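Local atomic coordinates of mosquitocidal toxin (Bacillus sphaericus, PDB entry 2CB4), a protein that probably kills mosquito larvae by ADP-ribosylating target proteins, the present chain being its catalytic ADP-ribosyltransferase domain. Residues W23-M33 and F183-F191; L112-P120 and Y253-A261. The protein carries 1 engineered substitution. One frame throughout, in Å; residues are numbered along the deposited sequence.

Interaction 1 (W23-M33 and F183-F191)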
loop_
_atom_site.group_PDB
_atom_site.type_symbol
_atom_site.label_atom_id
_atom_site.label_comp_id
_atom_site.label_asym_id
_atom_site.label_seq_id
_atom_site.Cartn_x
_atom_site.Cartn_y
_atom_site.Cartn_z
ATOM N N TRP A 23 -40.257 13.384 8.838
ATOM C CA TRP A 23 -40.183 12.197 7.991
ATOM C C TRP A 23 -38.839 11.454 8.037
ATOM O O TRP A 23 -38.791 10.218 7.841
ATOM C CB TRP A 23 -40.611 12.517 6.551
ATOM C CG TRP A 23 -39.689 13.478 5.829
ATOM C CD1 TRP A 23 -39.392 14.748 6.196
ATOM C CD2 TRP A 23 -38.965 13.229 4.605
ATOM N NE1 TRP A 23 -38.504 15.304 5.297
ATOM C CE2 TRP A 23 -38.237 14.395 4.311
ATOM C CE3 TRP A 23 -38.859 12.126 3.741
ATOM C CZ2 TRP A 23 -37.392 14.494 3.196
ATOM C CZ3 TRP A 23 -38.043 12.235 2.613
ATOM C CH2 TRP A 23 -37.329 13.415 2.351
ATOM N N ILE A 24 -37.766 12.205 8.310
ATOM C CA ILE A 24 -36.417 11.644 8.411
ATOM C C ILE A 24 -35.804 11.790 9.816
ATOM O O ILE A 24 -34.598 11.688 9.981
ATOM C CB ILE A 24 -35.437 12.255 7.387
ATOM C CG1 ILE A 24 -35.460 13.779 7.471
ATOM C CG2 ILE A 24 -35.766 11.778 5.979
ATOM C CD1 ILE A 24 -34.542 14.426 6.440
ATOM N N GLN A 25 -36.631 12.017 10.826
ATOM C CA GLN A 25 -36.102 12.179 12.178
ATOM C C GLN A 25 -35.493 10.919 12.830
ATOM O O GLN A 25 -34.748 11.028 13.813
ATOM C CB GLN A 25 -37.164 12.796 13.106
ATOM C CG GLN A 25 -36.980 14.286 13.268
ATOM C CD GLN A 25 -38.096 14.952 14.046
ATOM O OE1 GLN A 25 -38.738 14.340 14.903
ATOM N NE2 GLN A 25 -38.330 16.230 13.758
ATOM N N ALA A 26 -35.833 9.733 12.310
ATOM C CA ALA A 26 -35.321 8.466 12.870
ATOM C C ALA A 26 -33.931 8.157 12.302
ATOM O O ALA A 26 -33.261 7.233 12.755
ATOM C CB ALA A 26 -36.296 7.306 12.559
ATOM N N ALA A 27 -33.514 8.940 11.310
ATOM C CA ALA A 27 -32.256 8.737 10.612
ATOM C C ALA A 27 -31.022 8.359 11.396
ATOM O O ALA A 27 -30.633 9.014 12.388
ATOM C CB ALA A 27 -31.938 9.886 9.655
ATOM N N SER A 28 -30.385 7.328 10.872
ATOM C CA SER A 28 -29.119 6.811 11.352
ATOM C C SER A 28 -28.036 7.707 10.688
ATOM O O SER A 28 -27.079 8.103 11.337
ATOM C CB SER A 28 -28.945 5.365 10.888
ATOM O OG SER A 28 -27.902 4.826 11.626
ATOM N N LEU A 29 -28.220 8.043 9.399
ATOM C CA LEU A 29 -27.318 8.966 8.678
ATOM C C LEU A 29 -27.824 10.352 9.103
ATOM O O LEU A 29 -28.620 10.976 8.408
ATOM C CB LEU A 29 -27.493 8.793 7.155
ATOM C CG LEU A 29 -27.259 7.379 6.592
ATOM C CD1 LEU A 29 -27.258 7.385 5.056
ATOM C CD2 LEU A 29 -25.939 6.816 7.151
ATOM N N THR A 30 -27.425 10.771 10.297
ATOM C CA THR A 30 -27.891 12.017 10.916
ATOM C C THR A 30 -27.681 13.305 10.120
ATOM O O THR A 30 -28.418 14.269 10.285
ATOM C CB THR A 30 -27.322 12.178 12.333
ATOM O OG1 THR A 30 -25.891 12.143 12.262
ATOM C CG2 THR A 30 -27.816 11.045 13.242
ATOM N N TRP A 31 -26.681 13.312 9.260
ATOM C CA TRP A 31 -26.416 14.478 8.442
ATOM C C TRP A 31 -27.551 14.770 7.460
ATOM O O TRP A 31 -27.655 15.882 6.953
ATOM C CB TRP A 31 -25.080 14.341 7.715
ATOM C CG TRP A 31 -24.848 12.994 7.107
ATOM C CD1 TRP A 31 -24.195 11.924 7.681
ATOM C CD2 TRP A 31 -25.238 12.569 5.791
ATOM N NE1 TRP A 31 -24.167 10.872 6.794
ATOM C CE2 TRP A 31 -24.809 11.232 5.637
ATOM C CE3 TRP A 31 -25.930 13.185 4.739
ATOM C CZ2 TRP A 31 -25.020 10.512 4.479
ATOM C CZ3 TRP A 31 -26.160 12.456 3.583
ATOM C CH2 TRP A 31 -25.711 11.132 3.466
ATOM N N LEU A 32 -28.407 13.786 7.207
ATOM C CA LEU A 32 -29.539 13.974 6.297
ATOM C C LEU A 32 -30.614 14.838 6.943
ATOM O O LEU A 32 -31.355 15.525 6.253
ATOM C CB LEU A 32 -30.195 12.627 6.005
ATOM C CG LEU A 32 -29.638 11.756 4.893
ATOM C CD1 LEU A 32 -30.615 10.624 4.690
ATOM C CD2 LEU A 32 -29.471 12.581 3.617
HETATM N N MSE A 33 -30.749 14.736 8.261
HETATM C CA MSE A 33 -31.797 15.457 8.992
HETATM C C MSE A 33 -31.862 16.980 8.817
HETATM O O MSE A 33 -32.928 17.588 8.974
HETATM C CB MSE A 33 -31.898 15.037 10.457
HETATM C CG MSE A 33 -31.889 13.546 10.765
HETATM SE SE MSE A 33 -32.259 13.271 12.620
HETATM C CE MSE A 33 -30.892 14.297 13.371
ATOM N N PHE A 183 -37.581 4.410 5.348
ATOM C CA PHE A 183 -36.847 5.398 6.124
ATOM C C PHE A 183 -35.575 5.831 5.450
ATOM O O PHE A 183 -34.589 5.111 5.456
ATOM C CB PHE A 183 -36.559 4.880 7.534
ATOM C CG PHE A 183 -37.796 4.697 8.371
ATOM C CD1 PHE A 183 -38.162 5.648 9.335
ATOM C CD2 PHE A 183 -38.613 3.596 8.177
ATOM C CE1 PHE A 183 -39.318 5.488 10.082
ATOM C CE2 PHE A 183 -39.776 3.421 8.933
ATOM C CZ PHE A 183 -40.140 4.376 9.878
ATOM N N PRO A 184 -35.587 7.037 4.879
ATOM C CA PRO A 184 -34.383 7.559 4.228
ATOM C C PRO A 184 -33.396 7.844 5.365
ATOM O O PRO A 184 -33.741 8.536 6.337
ATOM C CB PRO A 184 -34.880 8.880 3.563
ATOM C CG PRO A 184 -36.366 8.765 3.498
ATOM C CD PRO A 184 -36.739 7.968 4.739
ATOM N N GLY A 185 -32.198 7.266 5.283
ATOM C CA GLY A 185 -31.194 7.450 6.329
ATOM C C GLY A 185 -31.240 6.369 7.426
ATOM O O GLY A 185 -30.417 6.375 8.341
ATOM N N GLY A 186 -32.207 5.458 7.354
ATOM C CA GLY A 186 -32.302 4.389 8.336
ATOM C C GLY A 186 -33.005 4.766 9.635
ATOM O O GLY A 186 -33.689 5.791 9.720
ATOM N N ILE A 187 -32.826 3.908 10.637
ATOM C CA ILE A 187 -33.459 4.013 11.938
ATOM C C ILE A 187 -32.454 3.778 13.082
ATOM O O ILE A 187 -31.795 2.750 13.134
ATOM C CB ILE A 187 -34.547 2.903 12.014
ATOM C CG1 ILE A 187 -35.452 2.968 10.775
ATOM C CG2 ILE A 187 -35.325 2.922 13.345
ATOM C CD1 ILE A 187 -36.313 1.731 10.558
ATOM N N ARG A 188 -32.367 4.724 14.015
ATOM C CA ARG A 188 -31.475 4.590 15.164
ATOM C C ARG A 188 -31.991 3.521 16.140
ATOM O O ARG A 188 -33.188 3.257 16.191
ATOM C CB ARG A 188 -31.321 5.945 15.822
ATOM C CG ARG A 188 -30.593 6.922 14.884
ATOM C CD ARG A 188 -30.156 8.188 15.620
ATOM N NE ARG A 188 -31.254 8.819 16.363
ATOM C CZ ARG A 188 -32.118 9.694 15.849
ATOM N NH1 ARG A 188 -32.043 10.030 14.575
ATOM N NH2 ARG A 188 -33.069 10.224 16.602
ATOM N N PRO A 189 -31.092 2.894 16.910
ATOM C CA PRO A 189 -31.503 1.798 17.808
ATOM C C PRO A 189 -32.518 2.127 18.894
ATOM O O PRO A 189 -33.237 1.236 19.388
ATOM C CB PRO A 189 -30.164 1.316 18.410
ATOM C CG PRO A 189 -29.226 2.471 18.253
ATOM C CD PRO A 189 -29.631 3.157 16.991
ATOM N N GLU A 190 -32.573 3.386 19.308
ATOM C CA GLU A 190 -33.529 3.773 20.366
ATOM C C GLU A 190 -34.998 3.667 19.925
ATOM O O GLU A 190 -35.894 3.733 20.741
ATOM C CB GLU A 190 -33.188 5.147 20.978
ATOM C CG GLU A 190 -33.319 6.341 20.018
ATOM C CD GLU A 190 -32.034 6.689 19.328
ATOM O OE1 GLU A 190 -31.161 5.802 19.213
ATOM O OE2 GLU A 190 -31.905 7.857 18.879
ATOM N N PHE A 191 -35.229 3.461 18.634
ATOM C CA PHE A 191 -36.580 3.291 18.076
ATOM C C PHE A 191 -36.948 1.809 17.872
ATOM O O PHE A 191 -38.017 1.492 17.335
ATOM C CB PHE A 191 -36.677 4.045 16.751
ATOM C CG PHE A 191 -36.425 5.517 16.910
ATOM C CD1 PHE A 191 -37.184 6.254 17.846
ATOM C CD2 PHE A 191 -35.410 6.155 16.210
ATOM C CE1 PHE A 191 -36.933 7.609 18.044
ATOM C CE2 PHE A 191 -35.158 7.500 16.412
ATOM C CZ PHE A 191 -35.912 8.232 17.351
#
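Arg188 reaches Gln25 and Ala27 because CG leaves CA opposite the carbonyl carbon (chi1 -66°) and the chain then bends at chi3 (-52°), which lays the guanidinium against the backbone of 25-27. NH1 donates to Ala27 O at 2.8 Å, in the guanidinium plane, and to Gln25 O at 3.0 Å, somewhat out of it; NE forms a salt bridge with Glu190 OE2, and Phe191 CE2 lies over one guanidinium face. Two carbonyls, one carboxylate and a ring carbon thus hold the guanidinium; the main chain adds its own bonds. Arg188 N meets Ala26 O at 2.9 Å, almost end-on (165° at the oxygen). Gly185 O takes two donors, Ser28 N from above its carbonyl plane and Leu29 N within the plane at 3.0 Å. Leu32 CD1 comes to 3.6 Å from Gly185 CA, where the positive phi and close packing both call for glycine. Pro184 receives Ile24 CG2 and Trp23 CZ3, while Ala26 CB lies 3.9 Å from Phe191 CD2. The contact thus fastens the loop preceding helix 36-44 onto the type II turn that ends strand 180-184; Trp23 and Ile24 also pack on that helix, and Phe183, Pro184 and Ile187 on strand 123-131.

Interaction 2 (L112-P120 and Y253-A261); sequences LNYLRTNSP and YNQDFDMFA
The apolar part of this contact is a CH-pi interaction between Asn118 and Phe260: Asn118 CB sits over one face of the ring, 3.7 Å from its centroid and 18° off the normal. The Asn118 amide runs on past the ring with its plane only 2° from the ring plane. Phe260 has CG opposite its backbone N (chi1 -179°), an extended course that brings the ring edge to the last carbonyls of helix 111-117. Polar contacts of the ring are made at its rim, where Leu115 O lies 3.3 Å from Phe260 CE1 and Arg116 O lies 3.2 Å from Phe260 CZ, both near the ring plane, so that the slightly positive ring hydrogens face carbonyl oxygens at the helix terminus. A water lies between the backbones, accepting from Ala261 N at 2.9 Å and within hydrogen-bonding distance of Leu115 O, although it has other acceptors to serve. Local turns shape both partners. Thr117 OG1 donates to Asn113 O at 2.7 Å and accepts from Ser119 N in an ST turn, just where Asn118 leaves the helix with positive phi; Asn254 OD1 accepts from Asp256 N at 2.9 Å in an Asx turn. The loop 253-261, leading to strand 264-265, packs against the C-terminal end of helix 111-117 through Phe260. Leu115 also packs on strand 180-184, and Asp256 forms a salt bridge with Arg80 of strand 78-82.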
loop_
_atom_site.group_PDB
_atom_site.type_symbol
_atom_site.label_atom_id
_atom_site.label_comp_id
_atom_site.label_asym_id
_atom_site.label_seq_id
_atom_site.Cartn_x
_atom_site.Cartn_y
_atom_site.Cartn_z
ATOM N N LEU A 112 -37.881 4.809 -6.478
ATOM C CA LEU A 112 -38.615 3.814 -7.279
ATOM C C LEU A 112 -37.744 2.635 -7.687
ATOM O O LEU A 112 -38.210 1.507 -7.691
ATOM C CB LEU A 112 -39.273 4.456 -8.511
ATOM C CG LEU A 112 -40.638 5.106 -8.222
ATOM C CD1 LEU A 112 -41.093 5.918 -9.431
ATOM C CD2 LEU A 112 -41.702 4.082 -7.804
ATOM N N ASN A 113 -36.470 2.887 -7.965
ATOM C CA ASN A 113 -35.579 1.825 -8.334
ATOM C C ASN A 113 -35.279 0.966 -7.133
ATOM O O ASN A 113 -35.180 -0.279 -7.232
ATOM C CB ASN A 113 -34.278 2.367 -8.906
ATOM C CG ASN A 113 -34.364 2.634 -10.371
ATOM O OD1 ASN A 113 -35.425 2.437 -11.032
ATOM N ND2 ASN A 113 -33.285 3.100 -10.915
ATOM N N TYR A 114 -35.154 1.648 -5.993
ATOM C CA TYR A 114 -34.863 0.956 -4.750
ATOM C C TYR A 114 -35.962 -0.082 -4.449
ATOM O O TYR A 114 -35.709 -1.252 -4.243
ATOM C CB TYR A 114 -34.582 1.955 -3.614
ATOM C CG TYR A 114 -34.785 1.338 -2.319
ATOM C CD1 TYR A 114 -33.811 0.485 -1.801
ATOM C CD2 TYR A 114 -36.010 1.476 -1.626
ATOM C CE1 TYR A 114 -34.040 -0.211 -0.625
ATOM C CE2 TYR A 114 -36.235 0.800 -0.464
ATOM C CZ TYR A 114 -35.232 -0.065 0.020
ATOM O OH TYR A 114 -35.408 -0.690 1.218
ATOM N N LEU A 115 -37.199 0.346 -4.510
ATOM C CA LEU A 115 -38.363 -0.530 -4.275
ATOM C C LEU A 115 -38.569 -1.611 -5.331
ATOM O O LEU A 115 -39.029 -2.720 -5.069
ATOM C CB LEU A 115 -39.633 0.337 -4.252
ATOM C CG LEU A 115 -39.732 1.461 -3.217
ATOM C CD1 LEU A 115 -40.914 2.339 -3.651
ATOM C CD2 LEU A 115 -39.926 0.822 -1.762
ATOM N N ARG A 116 -38.353 -1.255 -6.573
ATOM C CA ARG A 116 -38.545 -2.204 -7.638
ATOM C C ARG A 116 -37.437 -3.225 -7.834
ATOM O O ARG A 116 -37.692 -4.344 -8.288
ATOM C CB ARG A 116 -38.724 -1.448 -8.968
ATOM C CG ARG A 116 -39.120 -2.390 -10.145
ATOM C CD ARG A 116 -39.465 -1.622 -11.414
ATOM N NE ARG A 116 -40.627 -0.748 -11.255
ATOM C CZ ARG A 116 -41.884 -1.180 -11.162
ATOM N NH1 ARG A 116 -42.153 -2.491 -11.203
ATOM N NH2 ARG A 116 -42.877 -0.302 -11.025
ATOM N N THR A 117 -36.203 -2.818 -7.567
ATOM C CA THR A 117 -35.051 -3.661 -7.834
ATOM C C THR A 117 -34.193 -4.040 -6.637
ATOM O O THR A 117 -33.370 -4.969 -6.737
ATOM C CB THR A 117 -34.097 -2.951 -8.842
ATOM O OG1 THR A 117 -33.344 -1.956 -8.149
ATOM C CG2 THR A 117 -34.856 -2.286 -9.981
ATOM N N ASN A 118 -34.334 -3.294 -5.535
ATOM C CA ASN A 118 -33.527 -3.517 -4.338
ATOM C C ASN A 118 -32.080 -3.079 -4.485
ATOM O O ASN A 118 -31.205 -3.586 -3.799
ATOM C CB ASN A 118 -33.574 -4.963 -3.849
ATOM C CG ASN A 118 -33.375 -5.075 -2.320
ATOM O OD1 ASN A 118 -33.685 -4.139 -1.555
ATOM N ND2 ASN A 118 -32.872 -6.213 -1.892
ATOM N N SER A 119 -31.838 -2.128 -5.366
ATOM C CA SER A 119 -30.503 -1.577 -5.583
ATOM C C SER A 119 -30.064 -0.866 -4.278
ATOM O O SER A 119 -30.900 -0.414 -3.508
ATOM C CB SER A 119 -30.592 -0.561 -6.743
ATOM O OG SER A 119 -31.726 0.304 -6.587
ATOM N N PRO A 120 -28.765 -0.775 -4.029
ATOM C CA PRO A 120 -28.251 -0.125 -2.805
ATOM C C PRO A 120 -28.667 1.332 -2.736
ATOM O O PRO A 120 -28.564 2.072 -3.724
ATOM C CB PRO A 120 -26.724 -0.212 -2.952
ATOM C CG PRO A 120 -26.501 -1.252 -3.991
ATOM C CD PRO A 120 -27.685 -1.297 -4.885
ATOM N N TYR A 253 -22.669 -9.323 1.357
ATOM C CA TYR A 253 -23.960 -9.782 1.921
ATOM C C TYR A 253 -24.990 -8.668 1.737
ATOM O O TYR A 253 -24.682 -7.479 1.897
ATOM C CB TYR A 253 -23.790 -10.187 3.417
ATOM C CG TYR A 253 -24.995 -10.054 4.358
ATOM C CD1 TYR A 253 -26.033 -11.002 4.352
ATOM C CD2 TYR A 253 -25.047 -9.020 5.309
ATOM C CE1 TYR A 253 -27.141 -10.879 5.232
ATOM C CE2 TYR A 253 -26.123 -8.899 6.198
ATOM C CZ TYR A 253 -27.166 -9.830 6.150
ATOM O OH TYR A 253 -28.228 -9.709 7.008
ATOM N N ASN A 254 -26.206 -9.040 1.365
ATOM C CA ASN A 254 -27.243 -8.031 1.204
ATOM C C ASN A 254 -28.174 -8.124 2.418
ATOM O O ASN A 254 -28.993 -9.024 2.512
ATOM C CB ASN A 254 -27.998 -8.236 -0.112
ATOM C CG ASN A 254 -29.045 -7.175 -0.360
ATOM O OD1 ASN A 254 -29.316 -6.318 0.484
ATOM N ND2 ASN A 254 -29.694 -7.270 -1.492
ATOM N N GLN A 255 -28.006 -7.190 3.344
ATOM C CA GLN A 255 -28.810 -7.117 4.570
ATOM C C GLN A 255 -30.300 -6.895 4.296
ATOM O O GLN A 255 -31.146 -7.156 5.168
ATOM C CB GLN A 255 -28.280 -6.015 5.476
ATOM C CG GLN A 255 -28.395 -4.651 4.858
ATOM C CD GLN A 255 -27.345 -3.716 5.334
ATOM O OE1 GLN A 255 -26.180 -4.050 5.341
ATOM N NE2 GLN A 255 -27.752 -2.524 5.743
ATOM N N ASP A 256 -30.637 -6.440 3.082
ATOM C CA ASP A 256 -32.050 -6.194 2.714
ATOM C C ASP A 256 -32.667 -7.296 1.856
ATOM O O ASP A 256 -33.761 -7.134 1.344
ATOM C CB ASP A 256 -32.216 -4.878 1.921
ATOM C CG ASP A 256 -31.803 -3.649 2.708
ATOM O OD1 ASP A 256 -31.773 -3.716 3.960
ATOM O OD2 ASP A 256 -31.516 -2.613 2.063
ATOM N N PHE A 257 -31.975 -8.411 1.669
ATOM C CA PHE A 257 -32.519 -9.455 0.817
ATOM C C PHE A 257 -33.902 -9.911 1.269
ATOM O O PHE A 257 -34.809 -10.107 0.462
ATOM C CB PHE A 257 -31.541 -10.646 0.719
ATOM C CG PHE A 257 -31.855 -11.598 -0.415
ATOM C CD1 PHE A 257 -31.544 -11.255 -1.742
ATOM C CD2 PHE A 257 -32.510 -12.813 -0.165
ATOM C CE1 PHE A 257 -31.855 -12.115 -2.799
ATOM C CE2 PHE A 257 -32.810 -13.693 -1.217
ATOM C CZ PHE A 257 -32.480 -13.350 -2.530
ATOM N N ASP A 258 -34.057 -10.091 2.571
ATOM C CA ASP A 258 -35.316 -10.544 3.142
ATOM C C ASP A 258 -36.400 -9.483 3.349
ATOM O O ASP A 258 -37.404 -9.748 3.975
ATOM C CB ASP A 258 -35.047 -11.305 4.437
ATOM C CG ASP A 258 -34.457 -12.684 4.168
ATOM O OD1 ASP A 258 -34.980 -13.389 3.256
ATOM O OD2 ASP A 258 -33.420 -12.997 4.786
HETATM N N MSE A 259 -36.179 -8.288 2.807
HETATM C CA MSE A 259 -37.140 -7.197 2.894
HETATM C C MSE A 259 -37.516 -6.655 1.492
HETATM O O MSE A 259 -38.148 -5.623 1.389
HETATM C CB MSE A 259 -36.694 -6.044 3.824
HETATM C CG MSE A 259 -36.914 -6.313 5.314
HETATM SE SE MSE A 259 -38.671 -6.686 5.913
HETATM C CE MSE A 259 -39.140 -4.895 5.759
ATOM N N PHE A 260 -37.098 -7.346 0.433
ATOM C CA PHE A 260 -37.388 -6.956 -0.946
ATOM C C PHE A 260 -38.727 -7.632 -1.248
ATOM O O PHE A 260 -38.907 -8.820 -0.971
ATOM C CB PHE A 260 -36.290 -7.487 -1.883
ATOM C CG PHE A 260 -36.500 -7.117 -3.331
ATOM C CD1 PHE A 260 -37.012 -5.855 -3.670
ATOM C CD2 PHE A 260 -36.201 -8.022 -4.345
ATOM C CE1 PHE A 260 -37.226 -5.506 -5.001
ATOM C CE2 PHE A 260 -36.401 -7.693 -5.690
ATOM C CZ PHE A 260 -36.918 -6.434 -6.023
ATOM N N ALA A 261 -39.682 -6.873 -1.788
ATOM C CA ALA A 261 -41.026 -7.402 -2.034
ATOM C C ALA A 261 -41.204 -8.779 -2.660
ATOM O O ALA A 261 -41.930 -9.609 -2.109
ATOM C CB ALA A 261 -41.953 -6.353 -2.644
HETATM O O HOH W 1 -39.586 -4.004 -2.455
#

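Interactions 1 and 2 have centres 18 Å apart and nearest atoms about 7 Å apart, without touching. Their segments alternate along the chain in the order 23-33, 112-120, 183-191, 253-261, so each contact ties an early part of the domain to a much later one. Strand 180-184 of the large mixed sheet is common ground: interaction 1 builds on its end, and Leu115 of interaction 2 packs against it. The two also meet between subunits, where Thr30, Met33 and Arg188 of one copy face Asn113 and Thr117 of another, so both contacts also border the packing between copies in the crystallised assembly.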